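Local coordinates for protein esterase (Thermotoga maritima, PDB 3DOH) that probably hydrolyses carboxylic esters, as a thermostable esterase that joins an immunoglobulin-like domain to an alpha/beta-hydrolase domain, at residues Leu139-Phe144 and Asp189-Val194; Gly196-Gly199 and Ala204-Arg207; Ala246-Ile251 and Met282-Leu287; Trp278-Ile281 and Leu287-Ala290. All blocks are in the same frame, centred on the assembly; numbering follows the deposited sequence.

The four contacts illustrate how a two-domain esterase is assembled from local packings. Along the chain contact 1 comes first, then contact 2, then contacts 3 and 4, which interleave around the end of helix 272-283. Contact 1 packs the passage from strand 129-139 of one sheet to strand 144-150 of the other against the start of helix 192-195. Contact 2, its centre about 10 Å away, touches it through Phe144 and Ala204 and lies at a subunit interface. Contacts 3 and 4 lie more than 20 Å from both, centre to centre, in the hydrolase part. With centres about 7 Å apart, they share Leu287, and Phe288 packs on Ile248 and Ile251 in one continuous apolar layer.

Contact 1: Leu139-Phe144 and Asp189-Val194; sequences LIIDDF and DNYLQV
Ile141 is the bump and Val194, with Tyr191 beside it, forms the hollow that receives it. The two aliphatic side chains slide past each other in opposite directions, bringing Ile141 CG1 to 3.4 Å from Val194 CG1. With CG1 beside the backbone N (chi1 -78°), the isoleucine can set both of its arms against the tyrosine: CG2 comes to 3.7 Å from Tyr191 CE1, and CD1 lies at the same distance from Tyr191 OH. The isoleucine crosses the tyrosine at about a right angle, and the phenol oxygen is in turn hydrogen-bonded to Glu20.

Val194 is itself a forked wedge. One methyl is taken up by Ile141, while the other, CG2, rests over one face of the Phe144 ring, 4.0 Å from CD2. Bonds inside 189-194 probably help to fix the loop that forms the hollow. Asp189 OD2 accepts from Leu192 N at 3.1 Å, from above the carboxylate plane, in an Asx motif. Gln193 NE2 gives a hydrogen bond of 2.9 Å to Asn190 OD1, lying in the carbonyl plane.

Packing between the segments, chiefly of apolar groups, sets the link between strand 129-139 of the seven-stranded sheet and strand 144-150 of the eight-stranded one against helix 192-195, consistent with a buried junction between this esterase's immunoglobulin-like and alpha/beta-hydrolase domains.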
loop_
_atom_site.group_PDB
_atom_site.type_symbol
_atom_site.label_atom_id
_atom_site.label_comp_id
_atom_site.label_asym_id
_atom_site.label_seq_id
_atom_site.Cartn_x
_atom_site.Cartn_y
_atom_site.Cartn_z
ATOM N N LEU A 139 -3.831 -21.631 -30.347
ATOM C CA LEU A 139 -2.811 -20.974 -31.156
ATOM C C LEU A 139 -1.489 -21.732 -31.099
ATOM O O LEU A 139 -0.707 -21.567 -30.163
ATOM C CB LEU A 139 -2.609 -19.530 -30.694
ATOM C CG LEU A 139 -3.511 -18.478 -31.343
ATOM C CD1 LEU A 139 -3.199 -17.092 -30.800
ATOM C CD2 LEU A 139 -3.370 -18.509 -32.857
ATOM N N ILE A 140 -1.245 -22.564 -32.107
ATOM C CA ILE A 140 -0.003 -23.321 -32.192
ATOM C C ILE A 140 -0.239 -24.802 -31.918
ATOM O O ILE A 140 0.418 -25.664 -32.500
ATOM C CB ILE A 140 1.052 -22.787 -31.204
ATOM C CG1 ILE A 140 1.303 -21.298 -31.446
ATOM C CG2 ILE A 140 2.345 -23.578 -31.328
ATOM C CD1 ILE A 140 2.089 -21.007 -32.706
ATOM N N ILE A 141 -1.182 -25.090 -31.027
ATOM C CA ILE A 141 -1.639 -26.458 -30.810
ATOM C C ILE A 141 -2.465 -26.957 -31.990
ATOM O O ILE A 141 -2.571 -28.162 -32.221
ATOM C CB ILE A 141 -2.477 -26.575 -29.523
ATOM C CG1 ILE A 141 -1.566 -26.607 -28.295
ATOM C CG2 ILE A 141 -3.357 -27.815 -29.573
ATOM C CD1 ILE A 141 -2.309 -26.783 -26.989
ATOM N N ASP A 142 -3.047 -26.024 -32.736
ATOM C CA ASP A 142 -3.810 -26.360 -33.915
ATOM C C ASP A 142 -2.959 -26.558 -35.177
ATOM O O ASP A 142 -3.497 -26.930 -36.190
ATOM C CB ASP A 142 -4.913 -25.324 -34.140
ATOM C CG ASP A 142 -4.352 -23.937 -34.494
ATOM O OD1 ASP A 142 -3.079 -23.782 -34.573
ATOM O OD2 ASP A 142 -5.201 -23.013 -34.682
ATOM N N ASP A 143 -1.650 -26.328 -35.125
ATOM C CA ASP A 143 -0.775 -26.746 -36.239
ATOM C C ASP A 143 -0.237 -28.162 -36.166
ATOM O O ASP A 143 0.405 -28.609 -37.117
ATOM C CB ASP A 143 0.431 -25.824 -36.426
ATOM C CG ASP A 143 0.042 -24.386 -36.552
ATOM O OD1 ASP A 143 -0.766 -24.078 -37.452
ATOM O OD2 ASP A 143 0.542 -23.558 -35.748
ATOM N N PHE A 144 -0.434 -28.827 -35.032
ATOM C CA PHE A 144 -0.008 -30.207 -34.811
ATOM C C PHE A 144 -1.186 -31.054 -35.187
ATOM O O PHE A 144 -2.206 -31.065 -34.483
ATOM C CB PHE A 144 0.243 -30.501 -33.313
ATOM C CG PHE A 144 1.520 -29.951 -32.770
ATOM C CD1 PHE A 144 1.747 -28.569 -32.731
ATOM C CD2 PHE A 144 2.500 -30.815 -32.273
ATOM C CE1 PHE A 144 2.925 -28.041 -32.249
ATOM C CE2 PHE A 144 3.717 -30.296 -31.758
ATOM C CZ PHE A 144 3.917 -28.892 -31.740
ATOM N N ASP A 189 -6.533 -38.293 -24.560
ATOM C CA ASP A 189 -7.190 -37.226 -25.270
ATOM C C ASP A 189 -6.339 -36.642 -26.391
ATOM O O ASP A 189 -6.846 -35.888 -27.240
ATOM C CB ASP A 189 -7.560 -36.100 -24.279
ATOM C CG ASP A 189 -6.310 -35.463 -23.576
ATOM O OD1 ASP A 189 -5.338 -36.170 -23.270
ATOM O OD2 ASP A 189 -6.290 -34.243 -23.311
ATOM N N ASN A 190 -5.046 -36.947 -26.394
ATOM C CA ASN A 190 -4.141 -36.381 -27.379
ATOM C C ASN A 190 -4.016 -34.834 -27.319
ATOM O O ASN A 190 -3.704 -34.180 -28.331
ATOM C CB ASN A 190 -4.554 -36.821 -28.788
ATOM C CG ASN A 190 -3.368 -37.040 -29.695
ATOM O OD1 ASN A 190 -2.228 -36.795 -29.303
ATOM N ND2 ASN A 190 -3.615 -37.500 -30.913
ATOM N N TYR A 191 -4.263 -34.239 -26.160
ATOM C CA TYR A 191 -4.200 -32.782 -26.064
ATOM C C TYR A 191 -3.255 -32.351 -24.954
ATOM O O TYR A 191 -2.348 -31.543 -25.158
ATOM C CB TYR A 191 -5.595 -32.201 -25.820
ATOM C CG TYR A 191 -5.701 -30.720 -26.101
ATOM C CD1 TYR A 191 -6.174 -30.256 -27.322
ATOM C CD2 TYR A 191 -5.326 -29.784 -25.146
ATOM C CE1 TYR A 191 -6.272 -28.903 -27.584
ATOM C CE2 TYR A 191 -5.421 -28.428 -25.398
ATOM C CZ TYR A 191 -5.894 -27.994 -26.618
ATOM O OH TYR A 191 -5.989 -26.645 -26.874
ATOM N N LEU A 192 -3.489 -32.910 -23.777
ATOM C CA LEU A 192 -2.672 -32.669 -22.583
ATOM C C LEU A 192 -1.184 -32.484 -22.814
ATOM O O LEU A 192 -0.601 -31.531 -22.282
ATOM C CB LEU A 192 -2.879 -33.795 -21.594
ATOM C CG LEU A 192 -3.580 -33.415 -20.295
ATOM C CD1 LEU A 192 -4.359 -32.079 -20.343
ATOM C CD2 LEU A 192 -4.468 -34.568 -19.897
ATOM N N GLN A 193 -0.591 -33.363 -23.626
ATOM C CA GLN A 193 0.879 -33.494 -23.698
ATOM C C GLN A 193 1.499 -32.369 -24.508
ATOM O O GLN A 193 2.736 -32.184 -24.574
ATOM C CB GLN A 193 1.301 -34.895 -24.210
ATOM C CG GLN A 193 1.323 -35.110 -25.718
ATOM C CD GLN A 193 -0.049 -35.394 -26.302
ATOM O OE1 GLN A 193 -1.073 -35.185 -25.641
ATOM N NE2 GLN A 193 -0.080 -35.876 -27.548
ATOM N N VAL A 194 0.603 -31.593 -25.094
ATOM C CA VAL A 194 0.979 -30.529 -25.962
ATOM C C VAL A 194 0.523 -29.204 -25.309
ATOM O O VAL A 194 0.877 -28.125 -25.762
ATOM C CB VAL A 194 0.396 -30.856 -27.389
ATOM C CG1 VAL A 194 -0.611 -29.835 -27.891
ATOM C CG2 VAL A 194 1.500 -31.152 -28.398
#

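Contact 2: Gly196-Gly199 and Ala204-Arg207; sequences GNRG and AQPR. With SO4 (sulfate ion), chain D.
Over one face of the Arg198 guanidinium lies the amide end of Gln205, its plane turned 81° against that of the arginine. The sulfate stands obliquely to the same guanidinium, with Arg198 NH2 4.2 Å from its O1. At Arg207 the sulfate is met in another way: it sits at the edge of the guanidinium, in its plane, and Gln205 CD also lies near that edge. Two nearly straight hydrogen bonds make this a bidentate grip, Arg207 NH1 to O1 at 2.9 Å (172°) and Arg207 NH2 to O3 at 2.8 Å (173°). Because two N-H groups hold two different oxygens, the anion can hardly rotate about either bond.

Arg207 reaches this place with CG set between the backbone N and the carbonyl carbon (chi1 61°), its chain folding again at chi3. It stands in the first turn of helix 206-209, for which Gln205 occupies the N-cap position and Pro206, needing no N-H partner there, opens the turn. A leucine in place of Arg207 would probably leave the sulfate without its two-pronged mate and held less firmly.

The surroundings belong to a subunit interface. Arg198 NH1 makes a salt bridge with Glu347 of the second subunit, and Arg207 NE gives a hydrogen bond to Glu345 O of that subunit. The sulfate, which probably came from the crystallisation liquor, is also hydrogen-bonded to Lys348 N of the second subunit.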
loop_
_atom_site.group_PDB
_atom_site.type_symbol
_atom_site.label_atom_id
_atom_site.label_comp_id
_atom_site.label_asym_id
_atom_site.label_seq_id
_atom_site.Cartn_x
_atom_site.Cartn_y
_atom_site.Cartn_z
ATOM N N GLY A 196 0.186 -28.876 -21.572
ATOM C CA GLY A 196 0.578 -28.762 -20.170
ATOM C C GLY A 196 1.772 -27.860 -19.927
ATOM O O GLY A 196 1.877 -27.279 -18.861
ATOM N N ASN A 197 2.655 -27.718 -20.919
ATOM C CA ASN A 197 3.839 -26.826 -20.855
ATOM C C ASN A 197 4.361 -26.535 -22.284
ATOM O O ASN A 197 3.737 -26.969 -23.245
ATOM C CB ASN A 197 4.911 -27.457 -19.985
ATOM C CG ASN A 197 5.126 -28.911 -20.327
ATOM O OD1 ASN A 197 5.065 -29.791 -19.448
ATOM N ND2 ASN A 197 5.388 -29.187 -21.614
ATOM N N ARG A 198 5.474 -25.821 -22.433
ATOM C CA ARG A 198 5.908 -25.352 -23.741
ATOM C C ARG A 198 6.804 -26.410 -24.397
ATOM O O ARG A 198 7.499 -26.157 -25.387
ATOM C CB ARG A 198 6.619 -23.985 -23.629
ATOM C CG ARG A 198 5.716 -22.697 -23.587
ATOM C CD ARG A 198 6.299 -21.525 -24.450
ATOM N NE ARG A 198 5.241 -20.659 -25.023
ATOM C CZ ARG A 198 4.973 -19.375 -24.664
ATOM N NH1 ARG A 198 5.695 -18.740 -23.715
ATOM N NH2 ARG A 198 3.964 -18.694 -25.253
ATOM N N GLY A 199 6.764 -27.625 -23.848
ATOM C CA GLY A 199 7.669 -28.719 -24.267
ATOM C C GLY A 199 7.620 -29.118 -25.725
ATOM O O GLY A 199 8.656 -29.460 -26.328
ATOM N N ALA A 204 7.877 -25.155 -32.208
ATOM C CA ALA A 204 6.969 -24.927 -33.309
ATOM C C ALA A 204 6.657 -23.458 -33.474
ATOM O O ALA A 204 6.013 -23.073 -34.447
ATOM C CB ALA A 204 5.690 -25.770 -33.144
ATOM N N GLN A 205 7.140 -22.637 -32.553
ATOM C CA GLN A 205 7.000 -21.176 -32.674
ATOM C C GLN A 205 7.663 -20.612 -33.940
ATOM O O GLN A 205 8.755 -21.019 -34.276
ATOM C CB GLN A 205 7.501 -20.501 -31.391
ATOM C CG GLN A 205 6.424 -20.520 -30.249
ATOM C CD GLN A 205 6.970 -20.101 -28.894
ATOM O OE1 GLN A 205 6.279 -20.247 -27.871
ATOM N NE2 GLN A 205 8.224 -19.572 -28.860
ATOM N N PRO A 206 6.966 -19.760 -34.719
ATOM C CA PRO A 206 7.645 -19.013 -35.813
ATOM C C PRO A 206 9.062 -18.494 -35.542
ATOM O O PRO A 206 9.946 -18.708 -36.371
ATOM C CB PRO A 206 6.678 -17.876 -36.102
ATOM C CG PRO A 206 5.346 -18.527 -35.873
ATOM C CD PRO A 206 5.515 -19.473 -34.708
ATOM N N ARG A 207 9.324 -17.891 -34.390
ATOM C CA ARG A 207 10.710 -17.388 -34.113
ATOM C C ARG A 207 11.807 -18.441 -34.335
ATOM O O ARG A 207 12.925 -18.108 -34.758
ATOM C CB ARG A 207 10.839 -16.765 -32.707
ATOM C CG ARG A 207 10.537 -17.731 -31.540
ATOM C CD ARG A 207 10.643 -17.056 -30.175
ATOM N NE ARG A 207 9.975 -15.774 -30.258
ATOM C CZ ARG A 207 8.689 -15.602 -29.962
ATOM N NH1 ARG A 207 7.978 -16.652 -29.532
ATOM N NH2 ARG A 207 8.121 -14.390 -30.078
HETATM S S SO4 D . 4.439 -15.270 -29.043
HETATM O O1 SO4 D . 5.189 -16.504 -28.671
HETATM O O2 SO4 D . 3.515 -15.355 -30.161
HETATM O O3 SO4 D . 5.404 -14.195 -29.299
HETATM O O4 SO4 D . 3.531 -14.953 -27.946
#

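Contact 3: Ala246-Ile251 and Met282-Leu287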
loop_
_atom_site.group_PDB
_atom_site.type_symbol
_atom_site.label_atom_id
_atom_site.label_comp_id
_atom_site.label_asym_id
_atom_site.label_seq_id
_atom_site.Cartn_x
_atom_site.Cartn_y
_atom_site.Cartn_z
ATOM N N ALA A 246 6.588 -48.142 -28.196
ATOM C CA ALA A 246 5.729 -47.737 -29.241
ATOM C C ALA A 246 6.322 -46.449 -29.888
ATOM O O ALA A 246 6.614 -46.468 -31.087
ATOM C CB ALA A 246 4.333 -47.564 -28.704
ATOM N N VAL A 247 6.571 -45.372 -29.111
ATOM C CA VAL A 247 7.178 -44.115 -29.636
ATOM C C VAL A 247 8.320 -44.349 -30.642
ATOM O O VAL A 247 8.401 -43.711 -31.692
ATOM C CB VAL A 247 7.693 -43.213 -28.489
ATOM C CG1 VAL A 247 8.444 -41.992 -29.019
ATOM C CG2 VAL A 247 6.556 -42.810 -27.586
ATOM N N ILE A 248 9.204 -45.284 -30.338
ATOM C CA ILE A 248 10.253 -45.586 -31.307
ATOM C C ILE A 248 9.706 -45.997 -32.681
ATOM O O ILE A 248 10.095 -45.447 -33.714
ATOM C CB ILE A 248 11.214 -46.630 -30.778
ATOM C CG1 ILE A 248 11.842 -46.113 -29.490
ATOM C CG2 ILE A 248 12.262 -46.933 -31.819
ATOM C CD1 ILE A 248 12.676 -44.848 -29.681
ATOM N N LYS A 249 8.781 -46.948 -32.670
ATOM C CA LYS A 249 8.174 -47.451 -33.899
ATOM C C LYS A 249 7.563 -46.304 -34.648
ATOM O O LYS A 249 7.595 -46.257 -35.854
ATOM C CB LYS A 249 7.117 -48.510 -33.579
ATOM C CG LYS A 249 7.699 -49.809 -33.067
ATOM C CD LYS A 249 6.623 -50.673 -32.465
ATOM C CE LYS A 249 7.250 -51.920 -31.832
ATOM N NZ LYS A 249 6.235 -52.798 -31.124
ATOM N N ILE A 250 7.041 -45.335 -33.918
ATOM C CA ILE A 250 6.432 -44.198 -34.584
ATOM C C ILE A 250 7.446 -43.186 -35.146
ATOM O O ILE A 250 7.199 -42.606 -36.218
ATOM C CB ILE A 250 5.185 -43.660 -33.812
ATOM C CG1 ILE A 250 5.048 -42.166 -33.825
ATOM C CG2 ILE A 250 5.143 -44.132 -32.337
ATOM C CD1 ILE A 250 4.014 -41.841 -32.775
ATOM N N ILE A 251 8.606 -43.038 -34.495
ATOM C CA ILE A 251 9.722 -42.296 -35.108
ATOM C C ILE A 251 10.041 -42.903 -36.482
ATOM O O ILE A 251 10.230 -42.183 -37.476
ATOM C CB ILE A 251 10.969 -42.198 -34.164
ATOM C CG1 ILE A 251 10.710 -41.145 -33.075
ATOM C CG2 ILE A 251 12.243 -41.822 -34.922
ATOM C CD1 ILE A 251 11.524 -41.342 -31.816
ATOM N N MET A 282 19.657 -44.248 -24.020
ATOM C CA MET A 282 20.512 -45.304 -23.531
ATOM C C MET A 282 20.148 -46.639 -24.197
ATOM O O MET A 282 21.022 -47.482 -24.477
ATOM C CB MET A 282 20.377 -45.406 -22.014
ATOM C CG MET A 282 21.433 -44.663 -21.210
ATOM S SD MET A 282 20.953 -44.677 -19.487
ATOM C CE MET A 282 22.078 -43.481 -18.781
ATOM N N GLU A 283 18.858 -46.838 -24.458
ATOM C CA GLU A 283 18.398 -48.089 -25.095
ATOM C C GLU A 283 18.416 -48.045 -26.620
ATOM O O GLU A 283 18.264 -49.084 -27.255
ATOM C CB GLU A 283 17.004 -48.472 -24.611
ATOM C CG GLU A 283 16.896 -48.751 -23.115
ATOM C CD GLU A 283 17.923 -49.755 -22.603
ATOM O OE1 GLU A 283 18.217 -50.767 -23.277
ATOM O OE2 GLU A 283 18.445 -49.543 -21.497
ATOM N N PHE A 284 18.595 -46.855 -27.184
ATOM C CA PHE A 284 18.633 -46.683 -28.632
ATOM C C PHE A 284 19.656 -45.622 -29.029
ATOM O O PHE A 284 19.322 -44.640 -29.689
ATOM C CB PHE A 284 17.250 -46.305 -29.163
ATOM C CG PHE A 284 16.205 -47.360 -28.941
ATOM C CD1 PHE A 284 16.145 -48.477 -29.757
ATOM C CD2 PHE A 284 15.283 -47.236 -27.916
ATOM C CE1 PHE A 284 15.184 -49.451 -29.554
ATOM C CE2 PHE A 284 14.320 -48.206 -27.708
ATOM C CZ PHE A 284 14.270 -49.314 -28.529
ATOM N N PRO A 285 20.903 -45.832 -28.620
ATOM C CA PRO A 285 21.940 -44.817 -28.745
ATOM C C PRO A 285 22.153 -44.420 -30.172
ATOM O O PRO A 285 22.690 -43.351 -30.451
ATOM C CB PRO A 285 23.197 -45.525 -28.249
ATOM C CG PRO A 285 22.849 -46.964 -28.095
ATOM C CD PRO A 285 21.394 -47.039 -27.920
ATOM N N GLU A 286 21.711 -45.272 -31.075
ATOM C CA GLU A 286 21.998 -45.079 -32.464
ATOM C C GLU A 286 21.022 -44.081 -33.045
ATOM O O GLU A 286 21.287 -43.486 -34.095
ATOM C CB GLU A 286 21.932 -46.432 -33.175
ATOM C CG GLU A 286 22.857 -47.505 -32.511
ATOM C CD GLU A 286 24.355 -47.094 -32.499
ATOM O OE1 GLU A 286 24.949 -47.024 -33.613
ATOM O OE2 GLU A 286 24.930 -46.857 -31.387
ATOM N N LEU A 287 19.909 -43.872 -32.359
ATOM C CA LEU A 287 18.827 -43.133 -32.976
ATOM C C LEU A 287 18.930 -41.581 -32.855
ATOM O O LEU A 287 18.661 -40.849 -33.806
ATOM C CB LEU A 287 17.470 -43.682 -32.497
ATOM C CG LEU A 287 16.330 -43.325 -33.454
ATOM C CD1 LEU A 287 16.463 -44.111 -34.704
ATOM C CD2 LEU A 287 14.996 -43.571 -32.843
#
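Ile248 and Ile251, one helical turn apart on helix 242-257, face Phe284 and Leu287 where helix 272-283 comes to its end. The setting is the helical layer of an alpha/beta-hydrolase fold, and helix 272-283 is the one that follows the probable nucleophile elbow.

The aromatic part of the contact is a CH-pi interaction. Ile248 CG1 stands over one face of the Phe284 ring, 4.1 Å from its centroid and 28° off the ring normal, displaced toward CE2, which it approaches to 3.7 Å. Phe284 is the first residue to leave the helical course, and its side chain is directed back at the neighbouring helix. An alanine at Ile248 is likely to open a gap over this face and leave the phenylalanine free to shift.

Polar bonds serve the segments from within or from outside. Leu287 N bonds to Phe284 O at 2.8 Å, tying together the turn that presents both apolar groups. Farther out, Lys249 pairs with Asp151 and Glu283 with Lys302, in salt bridges to other parts of the chain.

The remaining interactions are purely aliphatic. Leu287 holds CG anti to its nitrogen (chi1 -159°), which sends a methyl between the two isoleucines: Leu287 CD2 lies 4.1 Å from Ile248 CD1 and 3.9 Å from Ile251 CG2.

Contact 4: Trp278-Ile281 and Leu287-Ala290; sequences WTAI and LFAA
Phe288, the residue with the most surface buried here, presents its ring to the last turn of helix 272-283, meeting Ala280 and Ile281 with the CD2-CE2 side. CG lies beside the backbone N and anti to the carbonyl carbon (chi1 -53°), and from there the ring reaches across to the helix. Leu287 CB, from the residue just before, lies over one face toward the rim, 4.0 Å above the plane.

Ile281 comes next. Its CG2 methyl approaches Phe288 CD2 to 3.6 Å from an oblique direction, and the two side chains cross at about a right angle. The branches of this isoleucine are divided in their tasks: with CG1 placed between the backbone N and the carbonyl carbon (chi1 58°), the longer arm leads away from the phenylalanine, while CG2 is left to touch it. The side chain also packs on Ile267 and Ile311 of neighbouring strands.

Ala280 supplies two different atoms. Its CB lies 3.9 Å from Phe288 CE2, and its carbonyl oxygen meets the same ring carbon at 3.6 Å, at the edge and near the ring plane. The segments belong to a beta-alpha-beta crossover, in which strand 264-270, helix 272-283 and the parallel neighbouring strand 290-294 follow in sequence; Phe288 packs between the helix and the sheet, touching Ile265 and Ile267 of the first strand and Ile251 of helix 242-257.

Dispersion between carbon groups therefore carries this contact, and the carbonyl oxygen, facing the weakly positive hydrogen rim of the ring rather than its electron-rich face, probably adds a slight electrostatic attraction.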
loop_
_atom_site.group_PDB
_atom_site.type_symbol
_atom_site.label_atom_id
_atom_site.label_comp_id
_atom_site.label_asym_id
_atom_site.label_seq_id
_atom_site.Cartn_x
_atom_site.Cartn_y
_atom_site.Cartn_z
ATOM N N TRP A 278 16.121 -40.243 -20.805
ATOM C CA TRP A 278 17.370 -40.946 -20.448
ATOM C C TRP A 278 17.308 -42.380 -20.950
ATOM O O TRP A 278 18.319 -42.891 -21.449
ATOM C CB TRP A 278 17.600 -40.995 -18.945
ATOM C CG TRP A 278 18.148 -39.759 -18.375
ATOM C CD1 TRP A 278 17.524 -38.922 -17.475
ATOM C CD2 TRP A 278 19.459 -39.191 -18.620
ATOM N NE1 TRP A 278 18.358 -37.884 -17.164
ATOM C CE2 TRP A 278 19.549 -38.015 -17.844
ATOM C CE3 TRP A 278 20.556 -39.559 -19.430
ATOM C CZ2 TRP A 278 20.693 -37.199 -17.842
ATOM C CZ3 TRP A 278 21.701 -38.742 -19.432
ATOM C CH2 TRP A 278 21.759 -37.579 -18.639
ATOM N N THR A 279 16.131 -43.022 -20.790
ATOM C CA THR A 279 15.942 -44.424 -21.127
ATOM C C THR A 279 16.045 -44.616 -22.635
ATOM O O THR A 279 16.778 -45.486 -23.105
ATOM C CB THR A 279 14.595 -44.981 -20.557
ATOM O OG1 THR A 279 14.612 -44.937 -19.112
ATOM C CG2 THR A 279 14.332 -46.436 -21.026
ATOM N N ALA A 280 15.311 -43.786 -23.378
ATOM C CA ALA A 280 15.355 -43.755 -24.853
ATOM C C ALA A 280 16.747 -43.695 -25.458
ATOM O O ALA A 280 17.073 -44.465 -26.354
ATOM C CB ALA A 280 14.543 -42.614 -25.378
ATOM N N ILE A 281 17.565 -42.762 -25.006
ATOM C CA ILE A 281 18.873 -42.609 -25.627
ATOM C C ILE A 281 19.808 -43.732 -25.222
ATOM O O ILE A 281 20.656 -44.123 -25.987
ATOM C CB ILE A 281 19.523 -41.220 -25.341
ATOM C CG1 ILE A 281 19.666 -40.971 -23.833
ATOM C CG2 ILE A 281 18.781 -40.094 -26.097
ATOM C CD1 ILE A 281 20.526 -39.837 -23.500
ATOM N N LEU A 287 19.909 -43.872 -32.359
ATOM C CA LEU A 287 18.827 -43.133 -32.976
ATOM C C LEU A 287 18.930 -41.581 -32.855
ATOM O O LEU A 287 18.661 -40.849 -33.806
ATOM C CB LEU A 287 17.470 -43.682 -32.497
ATOM C CG LEU A 287 16.330 -43.325 -33.454
ATOM C CD1 LEU A 287 16.463 -44.111 -34.704
ATOM C CD2 LEU A 287 14.996 -43.571 -32.843
ATOM N N PHE A 288 19.352 -41.082 -31.697
ATOM C CA PHE A 288 19.217 -39.651 -31.409
ATOM C C PHE A 288 20.508 -38.846 -31.534
ATOM O O PHE A 288 21.580 -39.315 -31.188
ATOM C CB PHE A 288 18.584 -39.463 -30.035
ATOM C CG PHE A 288 17.285 -40.225 -29.851
ATOM C CD1 PHE A 288 16.091 -39.728 -30.368
ATOM C CD2 PHE A 288 17.258 -41.415 -29.132
ATOM C CE1 PHE A 288 14.896 -40.410 -30.185
ATOM C CE2 PHE A 288 16.071 -42.113 -28.941
ATOM C CZ PHE A 288 14.891 -41.617 -29.475
ATOM N N ALA A 289 20.383 -37.637 -32.065
ATOM C CA ALA A 289 21.516 -36.716 -32.247
ATOM C C ALA A 289 21.910 -35.950 -30.942
ATOM O O ALA A 289 23.091 -35.654 -30.725
ATOM C CB ALA A 289 21.201 -35.729 -33.356
ATOM N N ALA A 290 20.909 -35.654 -30.118
ATOM C CA ALA A 290 21.108 -34.923 -28.875
ATOM C C ALA A 290 19.837 -34.951 -28.029
ATOM O O ALA A 290 18.729 -35.051 -28.555
ATOM C CB ALA A 290 21.522 -33.489 -29.165
#